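Local coordinates for sensor protein KdpD (Escherichia coli, PDB 4Y2F) that acts as a potassium sensor histidine kinase of a two-component pathway, with a GAF domain that probably has a regulatory role in the cytoplasm, at residues 22-25 with 26-30; 118-121 with 122-126. All coordinates share one frame; numbering follows the deposited sequence.

Contact 1. Residues 22-25 with 26-30; sequences AATS and EQFIA
Thr24 and Phe28, one helical turn apart, run side by side and point the same way. The methyl of the threonine does the touching: CG2 of Thr24 lies 3.9 Å from CD2 of Phe28, beside the CD2-CE2 side of the ring. With CG2 anti to the backbone N (OG1 torsion chi1 -67°), the methyl leans toward the next turn, while OG1 turns back to bond the carbonyl of Asp20. The ring also meets the backbone, since Thr24 O sits in the ring plane beside the edge, 3.3 Å from CD2 of Phe28. That oxygen takes the Phe28 amide as well, N to O 3.1 Å, so one residue contacts it through both its N-H and its ring edge.

Two other side chains fold along carbonyls of the preceding turn. Glu26, with CG beside its own N, passes its methylene CG 3.2 Å from Ala22 O and then extends, so that OE2 reaches the amide of Val39 on strand 35-42. Ile29 likewise brings CG1 to 3.2 Å from Ser25 O, and its CD1 continues alongside that oxygen. Ser25 OG is bonded to the carbonyl of Ile21.

The four backbone bonds are regular alpha-helical i to i+4 links; the Ile29 N to Ser25 O bond is 2.8 Å, with an N-H...O angle of 164°. Helix 18-33 shows two faces: Thr24, Ser25 and Phe28 pack on helix 4-13, whereas Ala22, Glu26 and Ile29 rest on strand 35-42 of the GAF sheet. Chemically, the hydroxyls are absorbed by carbonyls within the helix, leaving the methyl, methylene and ring surfaces to meet helix 4-13 and strand 35-42, and the glutamate carboxylate ties the helix to a strand amide.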
loop_
_atom_site.group_PDB
_atom_site.type_symbol
_atom_site.label_atom_id
_atom_site.label_comp_id
_atom_site.label_asym_id
_atom_site.label_seq_id
_atom_site.Cartn_x
_atom_site.Cartn_y
_atom_site.Cartn_z
ATOM N N ALA A 22 1.797 14.835 2.322
ATOM C CA ALA A 22 2.768 15.365 1.374
ATOM C C ALA A 22 4.148 15.485 2.009
ATOM O O ALA A 22 5.152 15.077 1.414
ATOM C CB ALA A 22 2.295 16.721 0.854
ATOM N N ALA A 23 4.216 16.035 3.226
ATOM C CA ALA A 23 5.508 16.190 3.891
ATOM C C ALA A 23 6.162 14.838 4.153
ATOM O O ALA A 23 7.356 14.652 3.885
ATOM C CB ALA A 23 5.343 16.974 5.192
ATOM N N THR A 24 5.390 13.876 4.663
ATOM C CA THR A 24 5.925 12.543 4.900
ATOM C C THR A 24 6.397 11.905 3.604
ATOM O O THR A 24 7.484 11.321 3.543
ATOM C CB THR A 24 4.843 11.675 5.538
ATOM O OG1 THR A 24 4.545 12.164 6.846
ATOM C CG2 THR A 24 5.301 10.218 5.631
ATOM N N SER A 25 5.589 11.996 2.556
ATOM C CA SER A 25 5.984 11.390 1.292
ATOM C C SER A 25 7.283 11.998 0.763
ATOM O O SER A 25 8.172 11.277 0.302
ATOM C CB SER A 25 4.839 11.509 0.284
ATOM O OG SER A 25 3.655 10.932 0.824
ATOM N N GLU A 26 7.428 13.321 0.849
ATOM C CA GLU A 26 8.647 13.969 0.373
ATOM C C GLU A 26 9.869 13.547 1.186
ATOM O O GLU A 26 10.932 13.269 0.616
ATOM C CB GLU A 26 8.457 15.489 0.368
ATOM C CG GLU A 26 7.426 15.935 -0.679
ATOM C CD GLU A 26 7.016 17.391 -0.548
ATOM O OE1 GLU A 26 7.618 18.124 0.270
ATOM O OE2 GLU A 26 6.084 17.804 -1.271
ATOM N N GLN A 27 9.732 13.463 2.511
ATOM C CA GLN A 27 10.849 13.046 3.355
ATOM C C GLN A 27 11.342 11.665 2.950
ATOM O O GLN A 27 12.546 11.445 2.757
ATOM C CB GLN A 27 10.391 13.040 4.813
ATOM C CG GLN A 27 11.411 12.520 5.825
ATOM C CD GLN A 27 10.834 12.418 7.221
ATOM O OE1 GLN A 27 10.538 13.431 7.857
ATOM N NE2 GLN A 27 10.662 11.199 7.702
ATOM N N PHE A 28 10.414 10.724 2.783
ATOM C CA PHE A 28 10.817 9.348 2.533
ATOM C C PHE A 28 11.255 9.138 1.090
ATOM O O PHE A 28 12.194 8.380 0.822
ATOM C CB PHE A 28 9.685 8.387 2.909
ATOM C CG PHE A 28 9.636 8.048 4.368
ATOM C CD1 PHE A 28 10.304 6.929 4.850
ATOM C CD2 PHE A 28 8.938 8.843 5.262
ATOM C CE1 PHE A 28 10.272 6.614 6.195
ATOM C CE2 PHE A 28 8.900 8.531 6.616
ATOM C CZ PHE A 28 9.568 7.406 7.080
ATOM N N ILE A 29 10.588 9.784 0.133
ATOM C CA ILE A 29 11.033 9.630 -1.247
ATOM C C ILE A 29 12.417 10.254 -1.427
ATOM O O ILE A 29 13.288 9.683 -2.095
ATOM C CB ILE A 29 9.971 10.162 -2.231
ATOM C CG1 ILE A 29 8.728 9.263 -2.186
ATOM C CG2 ILE A 29 10.529 10.248 -3.639
ATOM C CD1 ILE A 29 7.476 9.860 -2.793
ATOM N N ALA A 30 12.661 11.405 -0.789
ATOM C CA ALA A 30 13.979 12.040 -0.838
ATOM C C ALA A 30 15.064 11.135 -0.294
ATOM O O ALA A 30 16.127 10.988 -0.906
ATOM C CB ALA A 30 13.992 13.327 -0.021
#

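Contact 2. Residues 118-121 with 122-126; sequences QRLL and ETFTL
Gln118 to Leu121 offer their carbonyls to the amides of Glu122 to Thr125 in unbroken alpha-helical i to i+4 bonding. The bond from Phe124 N to Leu120 O, 3.0 Å, lies in the carbonyl plane with an N-H...O angle of 160°. Thr123 N is held more slackly, 3.3 Å from Arg119 O.

Above this backbone Leu120 and Phe124 cross obliquely. CD1 of Leu120 meets the ring at its edge, in its plane, 3.7 Å from CE1 of Phe124, and CG of Leu120 lies equally near that carbon. The leucine gets there with CG anti to the backbone N (chi1 180°), which tips the branch toward the following turn. Cutting this leucine back to an alanine removes CG and CD1, and is likely to leave the CE1 edge of Phe124 without its aliphatic neighbour and the ring freer to turn.

Helix 115-142 packs across the antiparallel GAF sheet and beside helices 4-13 and 18-33: the Phe124 ring makes an edge-to-face contact with Phe33, while Leu121 reaches Leu90 on strand 88-94. The second subunit packs here too: Thr123 meets Thr123 of that subunit, and Leu126 its Leu127.

At Thr125 the hydroxyl bends back to its own helix, OG1 giving a 2.9 Å bond to Glu122 O, which also accepts Leu126 N from the same face of its plane.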
loop_
_atom_site.group_PDB
_atom_site.type_symbol
_atom_site.label_atom_id
_atom_site.label_comp_id
_atom_site.label_asym_id
_atom_site.label_seq_id
_atom_site.Cartn_x
_atom_site.Cartn_y
_atom_site.Cartn_z
ATOM N N GLN A 118 12.622 1.756 -10.098
ATOM C CA GLN A 118 11.302 2.157 -10.598
ATOM C C GLN A 118 10.185 1.312 -10.006
ATOM O O GLN A 118 9.117 1.838 -9.673
ATOM C CB GLN A 118 11.274 2.065 -12.126
ATOM C CG GLN A 118 12.135 3.156 -12.781
ATOM C CD GLN A 118 11.533 4.518 -12.564
ATOM O OE1 GLN A 118 10.448 4.793 -13.101
ATOM N NE2 GLN A 118 12.184 5.357 -11.783
ATOM N N ARG A 119 10.395 -0.002 -9.871
ATOM C CA ARG A 119 9.350 -0.843 -9.304
ATOM C C ARG A 119 9.132 -0.512 -7.832
ATOM O O ARG A 119 7.984 -0.463 -7.369
ATOM C CB ARG A 119 9.700 -2.320 -9.499
ATOM C CG ARG A 119 9.680 -2.740 -10.972
ATOM C CD ARG A 119 9.811 -4.250 -11.176
ATOM N NE ARG A 119 11.075 -4.807 -10.695
ATOM C CZ ARG A 119 12.173 -4.950 -11.436
ATOM N NH1 ARG A 119 12.199 -4.542 -12.700
ATOM N NH2 ARG A 119 13.265 -5.477 -10.902
ATOM N N LEU A 120 10.212 -0.221 -7.100
ATOM C CA LEU A 120 10.073 0.178 -5.700
ATOM C C LEU A 120 9.346 1.508 -5.592
ATOM O O LEU A 120 8.448 1.676 -4.748
ATOM C CB LEU A 120 11.443 0.247 -5.022
ATOM C CG LEU A 120 11.343 0.664 -3.557
ATOM C CD1 LEU A 120 10.571 -0.384 -2.740
ATOM C CD2 LEU A 120 12.736 0.857 -2.986
ATOM N N LEU A 121 9.699 2.465 -6.458
ATOM C CA LEU A 121 9.054 3.768 -6.414
ATOM C C LEU A 121 7.569 3.651 -6.716
ATOM O O LEU A 121 6.757 4.366 -6.117
ATOM C CB LEU A 121 9.745 4.706 -7.397
ATOM C CG LEU A 121 9.195 6.138 -7.482
ATOM C CD1 LEU A 121 9.203 6.832 -6.136
ATOM C CD2 LEU A 121 10.043 6.925 -8.498
ATOM N N GLU A 122 7.184 2.738 -7.612
ATOM C CA GLU A 122 5.761 2.556 -7.865
ATOM C C GLU A 122 5.028 2.091 -6.616
ATOM O O GLU A 122 3.909 2.548 -6.340
ATOM C CB GLU A 122 5.534 1.592 -9.017
ATOM C CG GLU A 122 4.054 1.420 -9.279
ATOM C CD GLU A 122 3.775 0.650 -10.523
ATOM O OE1 GLU A 122 3.820 1.255 -11.612
ATOM O OE2 GLU A 122 3.530 -0.565 -10.410
ATOM N N THR A 123 5.640 1.199 -5.840
ATOM C CA THR A 123 5.011 0.757 -4.603
ATOM C C THR A 123 4.877 1.917 -3.631
ATOM O O THR A 123 3.843 2.059 -2.965
ATOM C CB THR A 123 5.823 -0.373 -3.982
ATOM O OG1 THR A 123 5.971 -1.439 -4.935
ATOM C CG2 THR A 123 5.112 -0.919 -2.759
ATOM N N PHE A 124 5.897 2.779 -3.557
ATOM C CA PHE A 124 5.788 3.967 -2.713
ATOM C C PHE A 124 4.599 4.832 -3.127
ATOM O O PHE A 124 3.802 5.251 -2.276
ATOM C CB PHE A 124 7.092 4.773 -2.758
ATOM C CG PHE A 124 8.111 4.342 -1.747
ATOM C CD1 PHE A 124 8.734 3.107 -1.848
ATOM C CD2 PHE A 124 8.457 5.176 -0.693
ATOM C CE1 PHE A 124 9.675 2.708 -0.906
ATOM C CE2 PHE A 124 9.399 4.788 0.244
ATOM C CZ PHE A 124 9.998 3.551 0.147
ATOM N N THR A 125 4.450 5.113 -4.428
ATOM C CA THR A 125 3.349 5.978 -4.849
ATOM C C THR A 125 1.992 5.343 -4.574
ATOM O O THR A 125 1.015 6.058 -4.326
ATOM C CB THR A 125 3.467 6.373 -6.324
ATOM O OG1 THR A 125 3.320 5.221 -7.166
ATOM C CG2 THR A 125 4.802 7.058 -6.607
ATOM N N LEU A 126 1.915 4.009 -4.587
ATOM C CA LEU A 126 0.659 3.347 -4.260
ATOM C C LEU A 126 0.298 3.558 -2.793
ATOM O O LEU A 126 -0.865 3.828 -2.466
ATOM C CB LEU A 126 0.777 1.862 -4.579
ATOM C CG LEU A 126 -0.394 0.956 -4.240
ATOM C CD1 LEU A 126 -1.680 1.487 -4.875
ATOM C CD2 LEU A 126 -0.076 -0.421 -4.760
#

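In the fold
Contact 1 (22-30) and contact 2 (118-126) lie on different helices of the GAF domain, their centres about 13 Å apart and their nearest atoms about 4 Å apart without touching, although the helices meet at the end of 18-33, where Leu120, Leu121 and Phe124 reach Phe33. Both place a phenylalanine against helix 4-13, with Met8 a neighbour of each ring. Contact 1 ties strand 35-42 through a carboxylate to a backbone amide, contact 2 strand 88-94 through an amide-to-amide bond between Gln118 and Gln88, with Leu121 and Thr125 packed alongside. Buried Ser25 and Ile29, and Leu121, Phe124 and Thr125, contrast with exposed Ala23 and Gln27, and Arg119 and Glu122. Contact 2 alone meets the second subunit.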